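Local coordinates for ribose ABC transporter, substrate binding protein (Conexibacter woesei, PDB 4KQ9) that probably captures a sugar, perhaps ribose, outside the cell membrane and delivers it to an ABC import system, at residues V234-Q245 with P275-D285; L127-G138 with D190-G198. The protein carries 1 engineered substitution. All coordinates share one frame; numbering follows the deposited sequence.

Contact 1: V234-Q245 with P275-D285; sequences VRAGTMALTVSQ and PVIEIDTETID
Thr242 and Ile279 form one rung of a two-stranded antiparallel pair, 241-244 against 277-280, joined alongside strand 220-222 by backbone bonds of Ala240 with Val221, Leu241 with Gly223 and Val243 with Asp225, near the passage to the other lobe. The segment axes approach to 4.7 Å, with N-to-C directions 154° apart. Bonds run both ways in this rung: Thr242 N reaches Ile279 O at 3.0 Å, Ile279 N reaches Thr242 O, and each donor lies nearly on the line of the carbonyl it meets. Ser244 and Ile277 also bond both ways, but with the donors tilted out of the carbonyl planes.

On the face carrying Thr242 and Ile279, Thr242 CG2 lies 4.0 Å from Ile279 CB, the two side chains pointing alike, while Thr242 OG1, anti to its own nitrogen (chi1 -173°), bonds to Asp199 and the amide of Ala226. On the face of Leu241, Val243 and Asp280, Leu241 CD1 sits 3.9 Å from Asp280 CB and also meets Glu278 CB; Tyr122 of helix 112-126 packs on Leu241 and Asp280.

Two of the three interlobe crossovers of the type I periplasmic binding protein fold meet here, Gln245 and Pro275 sharing a water through their carbonyl oxygens. At the far end, helix 228-236 finishes in a Schellman motif with Gly237 at positive phi. Thr281 OG1 donates to Val234 O at 3.0 Å, in the carbonyl plane on a lone pair, and Gly237 N bonds to that same oxygen. Val234 CG1 presses on Asp280 C at 3.4 Å. The Arg235 and Ile284 side chains cross at about a right angle, touching through Arg235 CG and Ile284 CD1 at 3.8 Å; Arg235 NE remains 5.0 Å from Asp285 OD1.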
loop_
_atom_site.group_PDB
_atom_site.type_symbol
_atom_site.label_atom_id
_atom_site.label_comp_id
_atom_site.label_asym_id
_atom_site.label_seq_id
_atom_site.Cartn_x
_atom_site.Cartn_y
_atom_site.Cartn_z
ATOM N N VAL A 234 6.756 -15.902 -6.114
ATOM C CA VAL A 234 6.284 -16.628 -4.983
ATOM C C VAL A 234 5.873 -18.033 -5.433
ATOM O O VAL A 234 6.224 -18.976 -4.750
ATOM C CB VAL A 234 5.115 -15.939 -4.274
ATOM C CG1 VAL A 234 4.544 -16.865 -3.210
ATOM C CG2 VAL A 234 5.629 -14.691 -3.557
ATOM N N ARG A 235 5.163 -18.123 -6.560
ATOM C CA ARG A 235 4.770 -19.429 -7.092
ATOM C C ARG A 235 6.029 -20.246 -7.386
ATOM O O ARG A 235 6.096 -21.405 -6.970
ATOM C CB ARG A 235 3.923 -19.344 -8.355
ATOM C CG ARG A 235 2.482 -19.093 -8.072
ATOM C CD ARG A 235 1.523 -19.152 -9.270
ATOM N NE ARG A 235 1.885 -18.096 -10.204
ATOM C CZ ARG A 235 1.208 -16.981 -10.448
ATOM N NH1 ARG A 235 0.051 -16.721 -9.837
ATOM N NH2 ARG A 235 1.702 -16.095 -11.332
ATOM N N ALA A 236 6.995 -19.649 -8.070
ATOM C CA ALA A 236 8.269 -20.366 -8.351
ATOM C C ALA A 236 9.139 -20.700 -7.132
ATOM O O ALA A 236 10.043 -21.508 -7.228
ATOM C CB ALA A 236 9.106 -19.593 -9.329
ATOM N N GLY A 237 8.901 -20.112 -5.982
ATOM C CA GLY A 237 9.783 -20.395 -4.818
ATOM C C GLY A 237 11.026 -19.475 -4.743
ATOM O O GLY A 237 11.918 -19.665 -3.883
ATOM N N THR A 238 11.146 -18.486 -5.620
ATOM C CA THR A 238 12.316 -17.608 -5.546
ATOM C C THR A 238 12.031 -16.468 -4.548
ATOM O O THR A 238 12.969 -15.931 -3.981
ATOM C CB THR A 238 12.679 -16.987 -6.873
ATOM O OG1 THR A 238 11.517 -16.399 -7.450
ATOM C CG2 THR A 238 13.258 -18.030 -7.900
HETATM N N MSE A 239 10.749 -16.128 -4.325
HETATM C CA MSE A 239 10.324 -15.211 -3.232
HETATM C C MSE A 239 9.509 -16.012 -2.271
HETATM O O MSE A 239 8.804 -16.946 -2.706
HETATM C CB MSE A 239 9.445 -14.113 -3.771
HETATM C CG MSE A 239 10.295 -13.023 -4.402
HETATM SE SE MSE A 239 9.189 -11.444 -4.863
HETATM C CE MSE A 239 8.018 -11.435 -3.409
ATOM N N ALA A 240 9.562 -15.703 -0.980
ATOM C CA ALA A 240 8.796 -16.465 0.037
ATOM C C ALA A 240 7.414 -15.900 0.304
ATOM O O ALA A 240 6.498 -16.669 0.575
ATOM C CB ALA A 240 9.558 -16.555 1.350
ATOM N N LEU A 241 7.288 -14.572 0.360
ATOM C CA LEU A 241 6.030 -13.928 0.780
ATOM C C LEU A 241 5.884 -12.584 0.106
ATOM O O LEU A 241 6.874 -11.813 -0.008
ATOM C CB LEU A 241 6.037 -13.685 2.279
ATOM C CG LEU A 241 4.866 -12.990 3.000
ATOM C CD1 LEU A 241 3.828 -14.043 3.215
ATOM C CD2 LEU A 241 5.207 -12.466 4.412
ATOM N N THR A 242 4.690 -12.281 -0.325
ATOM C CA THR A 242 4.352 -10.898 -0.607
ATOM C C THR A 242 3.021 -10.552 0.050
ATOM O O THR A 242 2.245 -11.462 0.445
ATOM C CB THR A 242 4.306 -10.667 -2.130
ATOM O OG1 THR A 242 4.135 -9.275 -2.412
ATOM C CG2 THR A 242 3.199 -11.447 -2.793
ATOM N N VAL A 243 2.707 -9.269 0.141
ATOM C CA VAL A 243 1.489 -8.849 0.803
ATOM C C VAL A 243 0.687 -7.970 -0.167
ATOM O O VAL A 243 1.236 -6.994 -0.715
ATOM C CB VAL A 243 1.775 -8.108 2.108
ATOM C CG1 VAL A 243 0.459 -7.739 2.878
ATOM C CG2 VAL A 243 2.614 -8.989 3.006
ATOM N N SER A 244 -0.596 -8.291 -0.373
ATOM C CA SER A 244 -1.531 -7.389 -1.126
ATOM C C SER A 244 -2.176 -6.357 -0.208
ATOM O O SER A 244 -2.580 -6.692 0.914
ATOM C CB SER A 244 -2.600 -8.189 -1.778
ATOM O OG SER A 244 -3.573 -7.321 -2.280
ATOM N N GLN A 245 -2.217 -5.101 -0.672
ATOM C CA GLN A 245 -2.912 -4.043 0.025
ATOM C C GLN A 245 -4.327 -3.905 -0.471
ATOM O O GLN A 245 -4.967 -2.959 -0.124
ATOM C CB GLN A 245 -2.187 -2.750 -0.244
ATOM C CG GLN A 245 -0.822 -2.709 0.401
ATOM C CD GLN A 245 -0.229 -1.302 0.274
ATOM O OE1 GLN A 245 0.750 -1.101 -0.436
ATOM N NE2 GLN A 245 -0.860 -0.329 0.901
ATOM N N PRO A 275 -8.243 -4.280 4.663
ATOM C CA PRO A 275 -7.662 -5.600 4.697
ATOM C C PRO A 275 -6.382 -5.712 3.869
ATOM O O PRO A 275 -6.191 -5.024 2.894
ATOM C CB PRO A 275 -8.744 -6.514 4.134
ATOM C CG PRO A 275 -9.902 -5.725 3.852
ATOM C CD PRO A 275 -9.556 -4.276 4.040
ATOM N N VAL A 276 -5.460 -6.505 4.378
ATOM C CA VAL A 276 -4.284 -6.941 3.621
ATOM C C VAL A 276 -4.272 -8.475 3.645
ATOM O O VAL A 276 -4.839 -9.063 4.586
ATOM C CB VAL A 276 -2.978 -6.389 4.209
ATOM C CG1 VAL A 276 -2.977 -4.891 4.274
ATOM C CG2 VAL A 276 -2.605 -6.988 5.572
ATOM N N ILE A 277 -3.692 -9.083 2.614
ATOM C CA ILE A 277 -3.640 -10.516 2.440
ATOM C C ILE A 277 -2.205 -10.944 2.120
ATOM O O ILE A 277 -1.625 -10.420 1.181
ATOM C CB ILE A 277 -4.558 -11.025 1.330
ATOM C CG1 ILE A 277 -6.010 -10.772 1.705
ATOM C CG2 ILE A 277 -4.410 -12.518 1.210
ATOM C CD1 ILE A 277 -7.054 -11.230 0.737
ATOM N N GLU A 278 -1.657 -11.831 2.926
ATOM C CA GLU A 278 -0.336 -12.465 2.716
ATOM C C GLU A 278 -0.427 -13.648 1.765
ATOM O O GLU A 278 -1.356 -14.507 1.878
ATOM C CB GLU A 278 0.165 -13.089 4.023
ATOM C CG GLU A 278 0.269 -12.151 5.171
ATOM C CD GLU A 278 0.550 -12.870 6.506
ATOM O OE1 GLU A 278 1.579 -13.580 6.644
ATOM O OE2 GLU A 278 -0.272 -12.711 7.440
ATOM N N ILE A 279 0.577 -13.764 0.895
ATOM C CA ILE A 279 0.610 -14.760 -0.137
ATOM C C ILE A 279 1.975 -15.406 -0.019
ATOM O O ILE A 279 2.953 -14.689 -0.175
ATOM C CB ILE A 279 0.512 -14.065 -1.496
ATOM C CG1 ILE A 279 -0.692 -13.140 -1.529
ATOM C CG2 ILE A 279 0.439 -15.082 -2.616
ATOM C CD1 ILE A 279 -0.990 -12.673 -2.904
ATOM N N ASP A 280 2.060 -16.710 0.292
ATOM C CA ASP A 280 3.340 -17.394 0.370
ATOM C C ASP A 280 3.359 -18.610 -0.535
ATOM O O ASP A 280 2.346 -18.971 -1.146
ATOM C CB ASP A 280 3.783 -17.644 1.808
ATOM C CG ASP A 280 2.973 -18.768 2.504
ATOM O OD1 ASP A 280 2.939 -19.891 1.967
ATOM O OD2 ASP A 280 2.399 -18.514 3.582
ATOM N N THR A 281 4.536 -19.167 -0.715
ATOM C CA THR A 281 4.726 -20.246 -1.671
ATOM C C THR A 281 3.758 -21.410 -1.368
ATOM O O THR A 281 3.109 -21.891 -2.275
ATOM C CB THR A 281 6.210 -20.714 -1.722
ATOM O OG1 THR A 281 7.078 -19.592 -1.980
ATOM C CG2 THR A 281 6.403 -21.764 -2.874
ATOM N N GLU A 282 3.598 -21.770 -0.103
ATOM C CA GLU A 282 2.676 -22.842 0.290
ATOM C C GLU A 282 1.174 -22.514 0.119
ATOM O O GLU A 282 0.404 -23.404 -0.145
ATOM C CB GLU A 282 2.939 -23.329 1.716
ATOM C CG GLU A 282 2.886 -22.304 2.847
ATOM N N THR A 283 0.754 -21.253 0.254
ATOM C CA THR A 283 -0.681 -20.960 0.298
ATOM C C THR A 283 -1.225 -20.268 -0.905
ATOM O O THR A 283 -2.466 -20.128 -1.017
ATOM C CB THR A 283 -1.003 -20.065 1.521
ATOM O OG1 THR A 283 -0.182 -18.857 1.512
ATOM C CG2 THR A 283 -0.679 -20.844 2.779
ATOM N N ILE A 284 -0.349 -19.821 -1.811
ATOM C CA ILE A 284 -0.754 -18.852 -2.853
ATOM C C ILE A 284 -1.933 -19.303 -3.689
ATOM O O ILE A 284 -2.896 -18.557 -3.926
ATOM C CB ILE A 284 0.462 -18.360 -3.740
ATOM C CG1 ILE A 284 0.032 -17.396 -4.830
ATOM C CG2 ILE A 284 1.172 -19.520 -4.427
ATOM C CD1 ILE A 284 1.202 -16.651 -5.496
ATOM N N ASP A 285 -1.869 -20.525 -4.195
ATOM C CA ASP A 285 -2.922 -20.980 -5.115
ATOM C C ASP A 285 -4.303 -21.132 -4.380
ATOM O O ASP A 285 -5.330 -20.687 -4.896
ATOM C CB ASP A 285 -2.449 -22.251 -5.868
ATOM C CG ASP A 285 -1.151 -21.994 -6.728
ATOM O OD1 ASP A 285 -1.118 -21.017 -7.553
ATOM O OD2 ASP A 285 -0.162 -22.758 -6.536
HETATM O O HOH W 1 3.250 -22.164 -5.326
HETATM O O HOH W 2 -5.362 -2.473 2.451
#

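Contact 2: L127-G138 with D190-G198; sequences LGDGGTVAMVNG and DVGAIYYSG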
loop_
_atom_site.group_PDB
_atom_site.type_symbol
_atom_site.label_atom_id
_atom_site.label_comp_id
_atom_site.label_asym_id
_atom_site.label_seq_id
_atom_site.Cartn_x
_atom_site.Cartn_y
_atom_site.Cartn_z
ATOM N N LEU A 127 12.866 -19.110 10.240
ATOM C CA LEU A 127 14.311 -18.994 10.189
ATOM C C LEU A 127 14.996 -20.070 11.036
ATOM O O LEU A 127 14.528 -20.310 12.135
ATOM C CB LEU A 127 14.722 -17.619 10.757
ATOM C CG LEU A 127 15.832 -16.807 10.083
ATOM C CD1 LEU A 127 15.988 -17.025 8.593
ATOM C CD2 LEU A 127 15.581 -15.332 10.318
ATOM N N GLY A 128 16.100 -20.673 10.550
ATOM C CA GLY A 128 16.988 -21.544 11.378
ATOM C C GLY A 128 17.461 -20.878 12.672
ATOM O O GLY A 128 17.236 -19.684 12.876
ATOM N N ASP A 129 18.140 -21.627 13.546
ATOM C CA ASP A 129 18.392 -21.163 14.943
ATOM C C ASP A 129 19.309 -19.932 15.099
ATOM O O ASP A 129 18.976 -19.014 15.846
ATOM C CB ASP A 129 18.924 -22.310 15.841
ATOM C CG ASP A 129 17.809 -23.221 16.382
ATOM O OD1 ASP A 129 16.818 -23.489 15.656
ATOM O OD2 ASP A 129 17.938 -23.683 17.543
ATOM N N GLY A 130 20.458 -19.914 14.430
ATOM C CA GLY A 130 21.309 -18.703 14.420
ATOM C C GLY A 130 21.031 -17.736 13.259
ATOM O O GLY A 130 21.842 -16.868 12.967
ATOM N N GLY A 131 19.888 -17.885 12.585
ATOM C CA GLY A 131 19.639 -17.189 11.303
ATOM C C GLY A 131 19.486 -15.693 11.484
ATOM O O GLY A 131 19.095 -15.220 12.529
ATOM N N THR A 132 19.848 -14.943 10.457
ATOM C CA THR A 132 19.932 -13.487 10.588
ATOM C C THR A 132 19.130 -12.897 9.406
ATOM O O THR A 132 18.821 -13.597 8.464
ATOM C CB THR A 132 21.353 -12.973 10.360
ATOM O OG1 THR A 132 21.826 -13.509 9.136
ATOM C CG2 THR A 132 22.370 -13.330 11.496
ATOM N N VAL A 133 18.885 -11.602 9.443
ATOM C CA VAL A 133 18.055 -10.919 8.420
ATOM C C VAL A 133 18.720 -9.595 8.033
ATOM O O VAL A 133 19.411 -8.970 8.851
ATOM C CB VAL A 133 16.642 -10.674 8.940
ATOM C CG1 VAL A 133 16.663 -9.703 10.108
ATOM C CG2 VAL A 133 15.741 -10.059 7.852
ATOM N N ALA A 134 18.502 -9.155 6.795
ATOM C CA ALA A 134 18.820 -7.839 6.366
ATOM C C ALA A 134 17.573 -7.170 5.819
ATOM O O ALA A 134 16.607 -7.829 5.375
ATOM C CB ALA A 134 19.885 -7.866 5.281
HETATM N N MSE A 135 17.613 -5.852 5.878
HETATM C CA MSE A 135 16.469 -5.033 5.476
HETATM C C MSE A 135 16.919 -4.110 4.413
HETATM O O MSE A 135 17.909 -3.368 4.595
HETATM C CB MSE A 135 15.921 -4.295 6.729
HETATM C CG MSE A 135 15.311 -5.282 7.696
HETATM SE SE MSE A 135 14.569 -4.265 9.267
HETATM C CE MSE A 135 13.185 -3.151 8.341
ATOM N N VAL A 136 16.203 -4.141 3.303
ATOM C CA VAL A 136 16.396 -3.218 2.189
ATOM C C VAL A 136 15.157 -2.346 2.091
ATOM O O VAL A 136 14.118 -2.721 1.473
ATOM C CB VAL A 136 16.702 -3.959 0.868
ATOM C CG1 VAL A 136 16.766 -3.003 -0.364
ATOM C CG2 VAL A 136 18.011 -4.772 0.975
ATOM N N ASN A 137 15.270 -1.180 2.675
ATOM C CA ASN A 137 14.159 -0.261 2.796
ATOM C C ASN A 137 14.159 0.592 1.579
ATOM O O ASN A 137 15.176 0.658 0.914
ATOM C CB ASN A 137 14.254 0.588 4.059
ATOM C CG ASN A 137 14.225 -0.211 5.350
ATOM O OD1 ASN A 137 13.143 -0.603 5.856
ATOM N ND2 ASN A 137 15.399 -0.399 5.949
ATOM N N GLY A 138 13.003 1.172 1.205
ATOM C CA GLY A 138 12.913 2.096 0.061
ATOM C C GLY A 138 13.353 3.499 0.582
ATOM O O GLY A 138 14.288 3.596 1.400
ATOM N N ASP A 190 25.899 -15.220 4.326
ATOM C CA ASP A 190 25.124 -16.242 5.037
ATOM C C ASP A 190 23.787 -15.747 5.625
ATOM O O ASP A 190 23.194 -16.461 6.412
ATOM C CB ASP A 190 25.976 -16.766 6.217
ATOM C CG ASP A 190 26.412 -15.649 7.173
ATOM O OD1 ASP A 190 26.327 -14.428 6.840
ATOM O OD2 ASP A 190 26.881 -15.996 8.272
ATOM N N VAL A 191 23.355 -14.534 5.283
ATOM C CA VAL A 191 22.086 -13.988 5.759
ATOM C C VAL A 191 20.965 -14.998 5.459
ATOM O O VAL A 191 20.933 -15.588 4.390
ATOM C CB VAL A 191 21.861 -12.577 5.136
ATOM C CG1 VAL A 191 21.539 -12.615 3.643
ATOM C CG2 VAL A 191 20.830 -11.792 5.901
ATOM N N GLY A 192 20.030 -15.188 6.373
ATOM C CA GLY A 192 18.937 -16.125 6.096
ATOM C C GLY A 192 17.719 -15.568 5.400
ATOM O O GLY A 192 16.967 -16.300 4.814
ATOM N N ALA A 193 17.490 -14.279 5.521
ATOM C CA ALA A 193 16.318 -13.661 4.937
ATOM C C ALA A 193 16.635 -12.208 4.594
ATOM O O ALA A 193 17.453 -11.575 5.239
ATOM C CB ALA A 193 15.129 -13.694 5.930
ATOM N N ILE A 194 15.934 -11.678 3.606
ATOM C CA ILE A 194 16.020 -10.260 3.269
ATOM C C ILE A 194 14.605 -9.696 3.112
ATOM O O ILE A 194 13.743 -10.236 2.376
ATOM C CB ILE A 194 16.893 -9.994 1.988
ATOM C CG1 ILE A 194 18.244 -10.676 2.143
ATOM C CG2 ILE A 194 17.064 -8.485 1.759
ATOM C CD1 ILE A 194 19.166 -10.604 0.932
ATOM N N TYR A 195 14.334 -8.667 3.925
ATOM C CA TYR A 195 13.079 -7.952 3.969
ATOM C C TYR A 195 13.229 -6.774 2.959
ATOM O O TYR A 195 14.199 -6.052 3.065
ATOM C CB TYR A 195 12.949 -7.377 5.372
ATOM C CG TYR A 195 11.747 -6.533 5.624
ATOM C CD1 TYR A 195 11.631 -5.237 5.148
ATOM C CD2 TYR A 195 10.737 -7.046 6.396
ATOM C CE1 TYR A 195 10.475 -4.499 5.429
ATOM C CE2 TYR A 195 9.635 -6.328 6.702
ATOM C CZ TYR A 195 9.473 -5.100 6.180
ATOM O OH TYR A 195 8.267 -4.504 6.516
ATOM N N TYR A 196 12.292 -6.583 2.036
ATOM C CA TYR A 196 12.244 -5.457 1.100
ATOM C C TYR A 196 10.950 -4.652 1.364
ATOM O O TYR A 196 9.887 -5.234 1.619
ATOM C CB TYR A 196 12.244 -5.979 -0.357
ATOM C CG TYR A 196 13.487 -6.701 -0.722
ATOM C CD1 TYR A 196 13.677 -8.052 -0.371
ATOM C CD2 TYR A 196 14.544 -6.030 -1.365
ATOM C CE1 TYR A 196 14.864 -8.692 -0.698
ATOM C CE2 TYR A 196 15.730 -6.676 -1.730
ATOM C CZ TYR A 196 15.910 -7.997 -1.374
ATOM O OH TYR A 196 17.025 -8.689 -1.643
ATOM N N SER A 197 11.025 -3.315 1.377
ATOM C CA SER A 197 9.848 -2.491 1.594
ATOM C C SER A 197 8.767 -2.831 0.581
ATOM O O SER A 197 7.567 -2.779 0.904
ATOM C CB SER A 197 10.202 -0.989 1.397
ATOM O OG SER A 197 11.065 -0.578 2.437
ATOM N N GLY A 198 9.190 -3.125 -0.644
ATOM C CA GLY A 198 8.254 -3.412 -1.738
ATOM C C GLY A 198 8.726 -4.427 -2.703
ATOM O O GLY A 198 9.963 -4.764 -2.756
HETATM O O HOH W 3 21.269 -16.745 8.652
HETATM O O HOH W 4 24.620 -13.132 8.477
HETATM O O HOH W 5 10.582 -0.642 5.157
#
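Thr132 to Val136 runs parallel to Ala193 to Tyr196, the segment axes 4.6 Å apart at closest approach and 23° from alignment. Backbone bonds alternate from strand to strand: Ala134 N to Ala193 O, Tyr195 N to Ala134 O, then Val136 N to Tyr195 O, this last at 2.8 Å and 179° at the hydrogen. At the start, Thr132 O takes Gly192 N at 2.9 Å and, weakly, Ala193 N. A water joins Thr132 OG1 to Asp190 OD1 beside it.

Met135 and Tyr195 lie side by side, with Met135 CG 3.9 Å from Tyr195 CB. A bend at chi3 (62°) carries the selenomethionine methyl over one ring face but off-centre, so Met135 CE is nearest Tyr195 CD1 at 4.1 Å. The selenium of Met135 stands 5.4 Å from the centroid of the Tyr195 ring, a distant Met-aromatic contact above the face. Gln148 bonds to the Tyr195 hydroxyl, and Lys119 makes a cation-pi contact with the ring.

On the reverse face Val136 CB approaches Tyr196 CD2 at 3.7 Å, obliquely to the ring, and its CG2 branch meets Ile194 CG2. The Tyr196 hydroxyl bonds to Thr181. At the C-terminal end Ser197 OG accepts Gly138 N at 2.9 Å and donates to a water that in turn donates to OD1 of Asn137, whose ND2 bonds to Val167 O; the serine hydroxyl is thus both acceptor and donor.

The pair forms the centre of a four-stranded parallel sheet of the Rossmann-like lobe, between strand 162-167, bonded to Val133 and Met135, and strand 220-222, which Ala193 and Tyr195 touch. Helix 174-187 covers the Val136 and Ile194 face, whereas helix 143-159 packs on the face bearing Tyr195.

How the contacts relate
Following the chain, contact 2 comes first: strand 132-136 leads through two helices and edge strand 162-167 before 190-198 returns beside it, closing a loop of 51 residues. Contact 1 opens later, at 234, and its loop of 29 residues holds helix 247-264 and strand 271-273, the latter in the six-stranded sheet of the other lobe. The two loops are therefore in series, neither enclosing nor crossing the other. Their centres lie 16 Å apart and their nearest atoms about 7 Å apart, without touching. Strand 220-222 stands between them: contact 2 joins the middle of its parallel sheet, while contact 1 ties the lobe's flank to the interlobe crossing.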